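PDB 2C4E: sugar kinase MJ0406, which catalyses the ATP-dependent phosphorylation of a broad range of nucleosides to their monophosphates, with highest activity on inosine, guanosine and cytidine. Local coordinates for residues A[95-100]-A[115-120]; A[12-17]-A[63-68]. One frame throughout, in Å; residues are numbered along the deposited sequence.

Contact 1. Residues A[95-100]-A[115-120]; sequences ETPKAW and WGAAKH
Pro97 packs against the turn from Trp115 to Ala118, and the proline ring can be followed atom by atom. Its CB lies 3.9 Å from Trp115 O. CG, the tip of the ring, comes closer to that same oxygen, at 3.5 Å, and faces Ala118 as well, with 4.4 Å between Pro97 CG and Ala118 CB. Pro97 CD, where the ring turns back to the backbone nitrogen, is 4.3 Å from Ala117 CB. Trp115 O also accepts the backbone N-H of Ala118 as the chain enters the 3-10 segment 117-120, while the Ala118 methyl sits over the centre of the Trp115 ring.

The setting is the small sheet of this ribokinase-family subunit, where strands 98-103 and 109-114 run antiparallel; the contact joins the approach to the first with the exit from the second. Here one backbone bond spans the gap, Ala117 N to Glu95 O at 3.0 Å, somewhat bent at the hydrogen (133°). Gly116, at a positive phi of 52°, brings its CA close to Glu95 O. Within segment 95-100, Lys98 NZ makes a salt bridge to Glu95 OE1 (2.9 Å) and a hydrogen bond to Thr96 O (2.8 Å), the latter in the carbonyl plane; Asp68 is a further salt-bridge partner of this ammonium group.

Contact 2. Residues A[12-17]-A[63-68]; sequences GHTALD and SCVGYD
Ser63 and Thr14 face each other across two segments that leave neighbouring parallel strands, 58-62 and 7-11, of the central sheet in this ribokinase fold. Beyond that sheet the segments run on in roughly the same direction and spread from 5.3 Å between the CA atoms of Gly12 and Ser63. Segment 12-17 then enters strand 15-21 of the smaller sheet, which carries Asp17 of the substrate site.

Direct hydrogen bonds form a short chain centred on one hydroxyl. Thr14 OG1 donates to Ser63 OG over 2.8 Å, and Ser63 OG donates in turn to Gly12 O over 2.6 Å, approaching nearly end-on to the carbonyl at 165°. Both hydroxyls lie opposite their own carbonyl carbon across the first torsion (chi1 -69° in Thr14, -51° in Ser63), which points the two oxygens at each other. The buried Ser63 OG thus accepts one bond and gives another.

A water provides the second polar link: it accepts from Thr14 N and donates to Cys64 O at 2.6 Å, bridging two backbones that have already separated.

Apolar contact is sparser. Val65 CG1 approaches Thr14 CB, and outside the pair Tyr74 of helix 73-80 packs against both Thr14 and Leu16.

At the far end the charged group of Asp68 turns to strand 98-103 and its approach, with OD1 hydrogen-bonded to Thr96 OG1 and OD2 in a salt bridge with Lys98. The nearest approach to that carboxylate from segment 12-17 is loose, Leu16 CD1 to Asp68 OD2 at 4.4 Å.

Contact 2 closes before contact 1 opens along the chain, yet their centres lie only about 6 Å apart, on the same side of the subunit's centre. They share the four-stranded sheet, in which strands 15-21 and 98-103 are parallel neighbours, and a backbone hydrogen bond from Leu16 N to Pro97 O joins them. Contact 2 reaches back to the large sheet, whereas contact 1 lies farther out, where Trp115 and Gly116 make backbone hydrogen bonds to the second subunit. Ala117 O packs on Cys64 CB and Pro97 O on Ala15 CB. Together they connect the central sheet, the sheet bearing substrate-binding Asp17 and the dimer interface.

Contact 1. Residues A[95-100]-A[115-120]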
loop_
_atom_site.group_PDB
_atom_site.type_symbol
_atom_site.label_atom_id
_atom_site.label_comp_id
_atom_site.label_asym_id
_atom_site.label_seq_id
_atom_site.Cartn_x
_atom_site.Cartn_y
_atom_site.Cartn_z
ATOM N N GLU A 95 5.699 10.208 7.536
ATOM C CA GLU A 95 6.479 9.585 6.442
ATOM C C GLU A 95 6.361 10.314 5.086
ATOM O O GLU A 95 5.460 11.134 4.885
ATOM C CB GLU A 95 6.046 8.132 6.229
ATOM C CG GLU A 95 4.679 7.935 5.575
ATOM C CD GLU A 95 4.193 6.492 5.697
ATOM O OE1 GLU A 95 4.719 5.605 4.982
ATOM O OE2 GLU A 95 3.294 6.227 6.522
ATOM N N THR A 96 7.276 9.977 4.158
ATOM C CA THR A 96 7.339 10.550 2.801
ATOM C C THR A 96 6.084 10.175 1.995
ATOM O O THR A 96 5.639 9.031 2.096
ATOM C CB THR A 96 8.597 9.991 2.063
ATOM O OG1 THR A 96 9.781 10.310 2.811
ATOM C CG2 THR A 96 8.809 10.644 0.675
ATOM N N PRO A 97 5.509 11.083 1.183
ATOM C CA PRO A 97 4.353 10.713 0.352
ATOM C C PRO A 97 4.606 9.471 -0.505
ATOM O O PRO A 97 5.718 9.276 -1.006
ATOM C CB PRO A 97 4.145 11.952 -0.539
ATOM C CG PRO A 97 4.649 13.083 0.299
ATOM C CD PRO A 97 5.854 12.512 1.025
ATOM N N LYS A 98 3.581 8.637 -0.659
ATOM C CA LYS A 98 3.710 7.373 -1.400
ATOM C C LYS A 98 2.482 7.109 -2.264
ATOM O O LYS A 98 1.389 7.509 -1.897
ATOM C CB LYS A 98 3.909 6.211 -0.428
ATOM C CG LYS A 98 5.271 6.215 0.237
ATOM C CD LYS A 98 5.340 5.283 1.425
ATOM C CE LYS A 98 6.651 5.468 2.185
ATOM N NZ LYS A 98 6.616 6.666 3.110
ATOM N N ALA A 99 2.683 6.468 -3.416
ATOM C CA ALA A 99 1.585 6.072 -4.288
ATOM C C ALA A 99 1.556 4.547 -4.372
ATOM O O ALA A 99 2.510 3.954 -4.856
ATOM C CB ALA A 99 1.762 6.699 -5.686
ATOM N N TRP A 100 0.478 3.944 -3.866
ATOM C CA TRP A 100 0.267 2.483 -3.852
ATOM C C TRP A 100 -0.702 2.063 -4.952
ATOM O O TRP A 100 -1.929 2.226 -4.800
ATOM C CB TRP A 100 -0.349 2.016 -2.530
ATOM C CG TRP A 100 0.561 1.987 -1.342
ATOM C CD1 TRP A 100 1.846 1.533 -1.289
ATOM C CD2 TRP A 100 0.235 2.418 -0.019
ATOM N NE1 TRP A 100 2.344 1.663 -0.013
ATOM C CE2 TRP A 100 1.375 2.209 0.786
ATOM C CE3 TRP A 100 -0.908 2.975 0.568
ATOM C CZ2 TRP A 100 1.409 2.538 2.145
ATOM C CZ3 TRP A 100 -0.876 3.301 1.917
ATOM C CH2 TRP A 100 0.273 3.079 2.689
ATOM N N TRP A 115 -0.771 11.059 1.519
ATOM C CA TRP A 115 -0.415 12.473 1.668
ATOM C C TRP A 115 0.817 12.663 2.557
ATOM O O TRP A 115 1.752 13.359 2.181
ATOM C CB TRP A 115 -1.623 13.192 2.262
ATOM C CG TRP A 115 -1.571 14.671 2.281
ATOM C CD1 TRP A 115 -1.701 15.461 3.378
ATOM C CD2 TRP A 115 -1.448 15.551 1.159
ATOM N NE1 TRP A 115 -1.646 16.781 3.016
ATOM C CE2 TRP A 115 -1.483 16.866 1.657
ATOM C CE3 TRP A 115 -1.290 15.367 -0.219
ATOM C CZ2 TRP A 115 -1.373 17.985 0.831
ATOM C CZ3 TRP A 115 -1.188 16.483 -1.039
ATOM C CH2 TRP A 115 -1.228 17.770 -0.509
ATOM N N GLY A 116 0.817 12.012 3.726
ATOM C CA GLY A 116 1.959 12.010 4.631
ATOM C C GLY A 116 2.497 13.396 4.979
ATOM O O GLY A 116 1.747 14.248 5.496
ATOM N N ALA A 117 3.786 13.610 4.660
ATOM C CA ALA A 117 4.514 14.855 4.972
ATOM C C ALA A 117 4.067 16.088 4.181
ATOM O O ALA A 117 4.423 17.213 4.538
ATOM C CB ALA A 117 6.022 14.644 4.766
ATOM N N ALA A 118 3.326 15.884 3.091
ATOM C CA ALA A 118 2.685 16.993 2.376
ATOM C C ALA A 118 1.729 17.809 3.262
ATOM O O ALA A 118 1.363 18.939 2.917
ATOM C CB ALA A 118 1.950 16.471 1.149
ATOM N N LYS A 119 1.326 17.254 4.404
ATOM C CA LYS A 119 0.542 18.024 5.373
ATOM C C LYS A 119 1.274 19.305 5.802
ATOM O O LYS A 119 0.643 20.267 6.235
ATOM C CB LYS A 119 0.151 17.167 6.597
ATOM C CG LYS A 119 1.301 16.805 7.532
ATOM C CD LYS A 119 1.593 17.912 8.528
ATOM C CE LYS A 119 1.836 17.408 9.907
ATOM N NZ LYS A 119 1.846 18.518 10.909
ATOM N N HIS A 120 2.600 19.313 5.684
ATOM C CA HIS A 120 3.405 20.434 6.162
ATOM C C HIS A 120 3.364 21.666 5.251
ATOM O O HIS A 120 3.709 22.748 5.718
ATOM C CB HIS A 120 4.870 20.015 6.381
ATOM C CG HIS A 120 5.072 19.095 7.540
ATOM N ND1 HIS A 120 4.838 19.475 8.845
ATOM C CD2 HIS A 120 5.476 17.803 7.591
ATOM C CE1 HIS A 120 5.097 18.459 9.647
ATOM N NE2 HIS A 120 5.491 17.436 8.913
#

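Contact 2. Residues A[12-17]-A[63-68]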
loop_
_atom_site.group_PDB
_atom_site.type_symbol
_atom_site.label_atom_id
_atom_site.label_comp_id
_atom_site.label_asym_id
_atom_site.label_seq_id
_atom_site.Cartn_x
_atom_site.Cartn_y
_atom_site.Cartn_z
ATOM N N GLY A 12 6.805 20.718 -5.560
ATOM C CA GLY A 12 5.725 19.762 -5.461
ATOM C C GLY A 12 6.206 18.421 -4.948
ATOM O O GLY A 12 7.237 18.312 -4.285
ATOM N N HIS A 13 5.461 17.392 -5.292
ATOM C CA HIS A 13 5.686 16.073 -4.720
ATOM C C HIS A 13 7.019 15.444 -5.086
ATOM O O HIS A 13 7.392 15.377 -6.254
ATOM C CB HIS A 13 4.570 15.138 -5.151
ATOM C CG HIS A 13 3.256 15.445 -4.511
ATOM N ND1 HIS A 13 3.133 15.745 -3.170
ATOM C CD2 HIS A 13 2.004 15.473 -5.022
ATOM C CE1 HIS A 13 1.859 15.963 -2.889
ATOM N NE2 HIS A 13 1.155 15.808 -3.995
ATOM N N THR A 14 7.695 14.971 -4.043
ATOM C CA THR A 14 8.689 13.932 -4.117
ATOM C C THR A 14 8.098 12.713 -3.402
ATOM O O THR A 14 7.726 12.798 -2.239
ATOM C CB THR A 14 9.975 14.418 -3.439
ATOM O OG1 THR A 14 10.563 15.463 -4.229
ATOM C CG2 THR A 14 11.009 13.318 -3.405
ATOM N N ALA A 15 7.980 11.595 -4.112
ATOM C CA ALA A 15 7.248 10.432 -3.602
ATOM C C ALA A 15 7.877 9.110 -3.998
ATOM O O ALA A 15 8.629 9.044 -4.955
ATOM C CB ALA A 15 5.812 10.462 -4.096
ATOM N N LEU A 16 7.546 8.060 -3.251
ATOM C CA LEU A 16 7.926 6.696 -3.608
ATOM C C LEU A 16 6.708 5.999 -4.200
ATOM O O LEU A 16 5.663 5.963 -3.564
ATOM C CB LEU A 16 8.404 5.949 -2.366
ATOM C CG LEU A 16 9.630 6.594 -1.713
ATOM C CD1 LEU A 16 9.725 6.204 -0.243
ATOM C CD2 LEU A 16 10.879 6.196 -2.486
ATOM N N ASP A 17 6.850 5.464 -5.414
ATOM C CA ASP A 17 5.774 4.797 -6.143
ATOM C C ASP A 17 5.935 3.271 -6.042
ATOM O O ASP A 17 7.018 2.739 -6.263
ATOM C CB ASP A 17 5.806 5.181 -7.627
ATOM C CG ASP A 17 5.592 6.672 -7.883
ATOM O OD1 ASP A 17 5.072 7.393 -7.006
ATOM O OD2 ASP A 17 5.900 7.194 -8.974
ATOM N N SER A 63 10.234 20.230 -1.838
ATOM C CA SER A 63 9.211 19.263 -1.466
ATOM C C SER A 63 9.212 19.062 0.041
ATOM O O SER A 63 10.206 19.350 0.706
ATOM C CB SER A 63 9.484 17.890 -2.097
ATOM O OG SER A 63 9.707 17.970 -3.488
ATOM N N CYS A 64 8.101 18.559 0.564
ATOM C CA CYS A 64 8.044 18.033 1.927
ATOM C C CYS A 64 8.251 16.513 1.921
ATOM O O CYS A 64 7.474 15.769 1.315
ATOM C CB CYS A 64 6.694 18.348 2.572
ATOM S SG CYS A 64 6.403 20.099 2.887
ATOM N N VAL A 65 9.309 16.067 2.593
ATOM C CA VAL A 65 9.624 14.645 2.733
ATOM C C VAL A 65 9.538 14.235 4.206
ATOM O O VAL A 65 9.391 15.081 5.078
ATOM C CB VAL A 65 11.007 14.303 2.105
ATOM C CG1 VAL A 65 11.027 14.708 0.633
ATOM C CG2 VAL A 65 12.157 14.984 2.855
ATOM N N GLY A 66 9.598 12.937 4.469
ATOM C CA GLY A 66 9.351 12.404 5.805
ATOM C C GLY A 66 10.593 11.888 6.503
ATOM O O GLY A 66 11.701 11.987 5.982
ATOM N N TYR A 67 10.388 11.318 7.694
ATOM C CA TYR A 67 11.468 10.738 8.496
ATOM C C TYR A 67 12.159 9.551 7.823
ATOM O O TYR A 67 13.283 9.184 8.208
ATOM C CB TYR A 67 10.954 10.332 9.894
ATOM C CG TYR A 67 9.822 9.300 9.913
ATOM C CD1 TYR A 67 10.072 7.949 9.659
ATOM C CD2 TYR A 67 8.504 9.674 10.201
ATOM C CE1 TYR A 67 9.042 6.998 9.678
ATOM C CE2 TYR A 67 7.467 8.732 10.224
ATOM C CZ TYR A 67 7.745 7.395 9.963
ATOM O OH TYR A 67 6.734 6.453 9.975
ATOM N N ASP A 68 11.475 8.935 6.851
ATOM C CA ASP A 68 12.018 7.800 6.097
ATOM C C ASP A 68 12.747 8.218 4.823
ATOM O O ASP A 68 13.246 7.373 4.086
ATOM C CB ASP A 68 10.919 6.777 5.774
ATOM C CG ASP A 68 9.865 7.312 4.819
ATOM O OD1 ASP A 68 9.717 8.549 4.724
ATOM O OD2 ASP A 68 9.132 6.568 4.132
HETATM O O HOH W 1 7.145 15.208 -1.212
#